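Local coordinates for MutT/nudix family protein (Shewanella oneidensis, PDB 3GZ5) that probably acts as an ADP-ribose-dependent transcriptional regulator of NAD metabolism, pairing a Nudix domain with a DNA-binding winged helix domain, at residues Val165-Leu176 and Ala220-Ala230. Numbering follows the deposited sequence.
Sequences VPGFALSEPFTL and ANLYCLKPDTA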
loop_
_atom_site.group_PDB
_atom_site.type_symbol
_atom_site.label_atom_id
_atom_site.label_comp_id
_atom_site.label_asym_id
_atom_site.label_seq_id
_atom_site.Cartn_x
_atom_site.Cartn_y
_atom_site.Cartn_z
ATOM N N VAL B 165 11.986 -7.413 -6.965
ATOM C CA VAL B 165 10.861 -7.070 -7.809
ATOM C C VAL B 165 11.288 -6.343 -9.118
ATOM O O VAL B 165 10.694 -6.605 -10.178
ATOM C CB VAL B 165 9.752 -6.292 -6.992
ATOM C CG1 VAL B 165 8.737 -5.643 -7.896
ATOM C CG2 VAL B 165 9.037 -7.236 -5.964
ATOM N N PRO B 166 12.315 -5.446 -9.081
ATOM C CA PRO B 166 12.728 -4.938 -10.411
ATOM C C PRO B 166 13.120 -5.984 -11.459
ATOM O O PRO B 166 13.100 -5.678 -12.624
ATOM C CB PRO B 166 13.895 -3.996 -10.093
ATOM C CG PRO B 166 13.566 -3.508 -8.684
ATOM C CD PRO B 166 13.065 -4.775 -7.998
ATOM N N GLY B 167 13.442 -7.215 -11.071
ATOM C CA GLY B 167 13.718 -8.235 -12.064
ATOM C C GLY B 167 12.582 -8.510 -13.033
ATOM O O GLY B 167 12.823 -8.930 -14.166
ATOM N N PHE B 168 11.342 -8.255 -12.600
ATOM C CA PHE B 168 10.156 -8.471 -13.449
ATOM C C PHE B 168 10.072 -7.573 -14.689
ATOM O O PHE B 168 9.387 -7.921 -15.643
ATOM C CB PHE B 168 8.857 -8.413 -12.613
ATOM C CG PHE B 168 8.687 -9.586 -11.704
ATOM C CD1 PHE B 168 8.422 -10.847 -12.223
ATOM C CD2 PHE B 168 8.801 -9.445 -10.333
ATOM C CE1 PHE B 168 8.269 -11.948 -11.388
ATOM C CE2 PHE B 168 8.642 -10.548 -9.474
ATOM C CZ PHE B 168 8.385 -11.790 -10.000
ATOM N N ALA B 169 10.787 -6.442 -14.677
ATOM C CA ALA B 169 10.912 -5.558 -15.851
ATOM C C ALA B 169 11.854 -6.086 -16.949
ATOM O O ALA B 169 11.936 -5.496 -18.028
ATOM C CB ALA B 169 11.342 -4.159 -15.415
ATOM N N LEU B 170 12.546 -7.200 -16.677
ATOM C CA LEU B 170 13.554 -7.762 -17.608
ATOM C C LEU B 170 13.057 -8.986 -18.348
ATOM O O LEU B 170 12.189 -9.691 -17.854
ATOM C CB LEU B 170 14.817 -8.148 -16.838
ATOM C CG LEU B 170 15.382 -7.033 -15.984
ATOM C CD1 LEU B 170 16.458 -7.600 -15.028
ATOM C CD2 LEU B 170 15.914 -5.974 -16.909
ATOM N N SER B 171 13.594 -9.264 -19.529
ATOM C CA SER B 171 13.231 -10.536 -20.143
ATOM C C SER B 171 13.966 -11.662 -19.428
ATOM O O SER B 171 15.044 -11.462 -18.848
ATOM C CB SER B 171 13.402 -10.555 -21.665
ATOM O OG SER B 171 14.729 -10.273 -22.041
ATOM N N GLU B 172 13.338 -12.825 -19.410
ATOM C CA GLU B 172 13.872 -13.980 -18.725
ATOM C C GLU B 172 14.469 -14.907 -19.792
ATOM O O GLU B 172 13.862 -15.068 -20.852
ATOM C CB GLU B 172 12.742 -14.671 -17.962
ATOM C CG GLU B 172 13.064 -15.001 -16.514
ATOM C CD GLU B 172 12.605 -13.943 -15.513
ATOM O OE1 GLU B 172 12.452 -12.741 -15.873
ATOM O OE2 GLU B 172 12.407 -14.322 -14.339
ATOM N N PRO B 173 15.665 -15.483 -19.547
ATOM C CA PRO B 173 16.541 -15.283 -18.384
ATOM C C PRO B 173 17.349 -13.984 -18.497
ATOM O O PRO B 173 17.528 -13.457 -19.603
ATOM C CB PRO B 173 17.488 -16.481 -18.455
ATOM C CG PRO B 173 17.631 -16.738 -19.921
ATOM C CD PRO B 173 16.256 -16.430 -20.515
ATOM N N PHE B 174 17.830 -13.479 -17.366
ATOM C CA PHE B 174 18.666 -12.275 -17.359
ATOM C C PHE B 174 19.972 -12.511 -16.599
ATOM O O PHE B 174 20.098 -13.475 -15.846
ATOM C CB PHE B 174 17.905 -11.091 -16.723
ATOM C CG PHE B 174 17.373 -11.387 -15.345
ATOM C CD1 PHE B 174 16.031 -11.668 -15.159
ATOM C CD2 PHE B 174 18.225 -11.421 -14.240
ATOM C CE1 PHE B 174 15.542 -11.950 -13.899
ATOM C CE2 PHE B 174 17.750 -11.713 -12.983
ATOM C CZ PHE B 174 16.403 -11.970 -12.810
ATOM N N THR B 175 20.938 -11.614 -16.777
ATOM C CA THR B 175 22.191 -11.709 -16.028
ATOM C C THR B 175 22.101 -10.854 -14.795
ATOM O O THR B 175 21.242 -9.993 -14.673
ATOM C CB THR B 175 23.409 -11.271 -16.857
ATOM O OG1 THR B 175 23.261 -9.895 -17.231
ATOM C CG2 THR B 175 23.548 -12.143 -18.110
ATOM N N LEU B 176 22.987 -11.114 -13.862
ATOM C CA LEU B 176 22.992 -10.389 -12.619
ATOM C C LEU B 176 23.443 -8.927 -12.765
ATOM O O LEU B 176 22.947 -8.075 -12.049
ATOM C CB LEU B 176 23.815 -11.166 -11.606
ATOM C CG LEU B 176 23.243 -10.991 -10.211
ATOM C CD1 LEU B 176 22.984 -12.333 -9.583
ATOM C CD2 LEU B 176 24.234 -10.169 -9.411
ATOM N N ALA B 220 28.356 -14.456 -18.596
ATOM C CA ALA B 220 27.558 -14.310 -17.381
ATOM C C ALA B 220 26.416 -15.336 -17.251
ATOM O O ALA B 220 25.705 -15.615 -18.213
ATOM C CB ALA B 220 27.045 -12.871 -17.241
ATOM N N ASN B 221 26.275 -15.897 -16.047
ATOM C CA ASN B 221 25.141 -16.762 -15.681
ATOM C C ASN B 221 23.766 -16.135 -15.954
ATOM O O ASN B 221 23.512 -14.965 -15.623
ATOM C CB ASN B 221 25.214 -17.135 -14.201
ATOM C CG ASN B 221 26.452 -17.944 -13.848
ATOM O OD1 ASN B 221 27.441 -17.981 -14.600
ATOM N ND2 ASN B 221 26.406 -18.596 -12.692
ATOM N N LEU B 222 22.889 -16.937 -16.555
ATOM C CA LEU B 222 21.539 -16.513 -16.909
ATOM C C LEU B 222 20.583 -17.041 -15.860
ATOM O O LEU B 222 20.591 -18.237 -15.556
ATOM C CB LEU B 222 21.166 -17.001 -18.310
ATOM C CG LEU B 222 21.817 -16.238 -19.466
ATOM C CD1 LEU B 222 21.641 -16.967 -20.818
ATOM C CD2 LEU B 222 21.269 -14.826 -19.546
ATOM N N TYR B 223 19.792 -16.137 -15.286
ATOM C CA TYR B 223 18.946 -16.469 -14.159
ATOM C C TYR B 223 17.481 -16.222 -14.482
ATOM O O TYR B 223 17.162 -15.359 -15.298
ATOM C CB TYR B 223 19.317 -15.636 -12.940
ATOM C CG TYR B 223 20.725 -15.835 -12.405
ATOM C CD1 TYR B 223 21.007 -16.830 -11.446
ATOM C CD2 TYR B 223 21.774 -15.012 -12.835
ATOM C CE1 TYR B 223 22.298 -16.997 -10.934
ATOM C CE2 TYR B 223 23.062 -15.175 -12.338
ATOM C CZ TYR B 223 23.321 -16.149 -11.382
ATOM O OH TYR B 223 24.616 -16.292 -10.904
ATOM N N CYS B 224 16.600 -16.987 -13.839
ATOM C CA CYS B 224 15.160 -16.695 -13.856
ATOM C C CYS B 224 14.769 -16.334 -12.450
ATOM O O CYS B 224 15.415 -16.787 -11.488
ATOM C CB CYS B 224 14.347 -17.934 -14.259
ATOM S SG CYS B 224 14.670 -18.495 -15.909
ATOM N N LEU B 225 13.688 -15.570 -12.333
ATOM C CA LEU B 225 13.064 -15.332 -11.038
ATOM C C LEU B 225 12.231 -16.528 -10.589
ATOM O O LEU B 225 11.426 -17.061 -11.360
ATOM C CB LEU B 225 12.176 -14.074 -11.069
ATOM C CG LEU B 225 12.875 -12.712 -11.129
ATOM C CD1 LEU B 225 11.891 -11.542 -11.131
ATOM C CD2 LEU B 225 13.849 -12.582 -9.970
ATOM N N LYS B 226 12.443 -16.945 -9.343
ATOM C CA LYS B 226 11.484 -17.779 -8.648
ATOM C C LYS B 226 10.186 -16.985 -8.496
ATOM O O LYS B 226 10.227 -15.780 -8.243
ATOM C CB LYS B 226 12.006 -18.179 -7.267
ATOM C CG LYS B 226 13.039 -19.270 -7.316
ATOM C CD LYS B 226 13.471 -19.685 -5.946
ATOM C CE LYS B 226 14.827 -20.349 -6.035
ATOM N NZ LYS B 226 15.352 -20.752 -4.702
ATOM N N PRO B 227 9.035 -17.645 -8.711
ATOM C CA PRO B 227 7.723 -17.059 -8.373
ATOM C C PRO B 227 7.748 -16.235 -7.066
ATOM O O PRO B 227 7.291 -15.081 -7.065
ATOM C CB PRO B 227 6.833 -18.285 -8.198
ATOM C CG PRO B 227 7.420 -19.298 -9.219
ATOM C CD PRO B 227 8.913 -18.982 -9.344
ATOM N N ASP B 228 8.300 -16.813 -5.987
ATOM C CA ASP B 228 8.278 -16.168 -4.659
ATOM C C ASP B 228 9.074 -14.850 -4.539
ATOM O O ASP B 228 9.056 -14.217 -3.480
ATOM C CB ASP B 228 8.611 -17.165 -3.522
ATOM C CG ASP B 228 10.127 -17.399 -3.326
ATOM O OD1 ASP B 228 10.518 -17.852 -2.220
ATOM O OD2 ASP B 228 10.932 -17.169 -4.268
ATOM N N THR B 229 9.753 -14.438 -5.623
ATOM C CA THR B 229 10.351 -13.100 -5.728
ATOM C C THR B 229 9.313 -12.013 -5.443
ATOM O O THR B 229 9.623 -10.993 -4.826
ATOM C CB THR B 229 10.947 -12.855 -7.136
ATOM O OG1 THR B 229 11.945 -13.842 -7.427
ATOM C CG2 THR B 229 11.589 -11.446 -7.257
ATOM N N ALA B 230 8.079 -12.254 -5.893
ATOM C CA ALA B 230 7.006 -11.276 -5.844
ATOM C C ALA B 230 6.702 -10.829 -4.416
ATOM O O ALA B 230 6.428 -9.652 -4.170
ATOM C CB ALA B 230 5.740 -11.856 -6.502
HETATM O O HOH W 1 10.361 -16.437 -13.804
HETATM O O HOH W 2 25.232 -12.983 -14.129
#
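F174 and Y223 exchange both backbone bonds of an antiparallel hydrogen-bonded pair: F174 N gives to Y223 O at 2.9 Å, in the carbonyl plane, and Y223 N gives to F174 O at 2.7 Å. Y223 O also lies over the centre of one face of the F174 ring, whose CG sits between the backbone N and the carbonyl carbon, with CZ against L225 CD2. Two residues further along, the peptide N of L225 is taken by a side chain instead: it donates to E172 OE2 at 2.7 Å, nearly straight at 169°, on the anti side of the carboxylate but 32° out of its plane. One water donates both to E172 OE2 and to L225 O, so OE2 takes two donors. A second water accepts from L176 N and donates to N221 O. Through the F174-Y223 pair the short, weakly bonded strand 174-175 edges the three-stranded antiparallel sheet of the winged helix domain, 220-225 being central and 206-213 beyond. L225 CD1 sits 3.5 Å from the F168 ring centroid and 4° off its normal, a CH-pi contact, and F168 CE2 lies 3.8 Å from T229 CG2. Trimming F168 to an alanine would probably strip L225 CD1 of its CH-pi face and open a gap beside T229 CG2. T229 OG1 donates to K226 O at 2.7 Å, and T229 N bonds to that same oxygen.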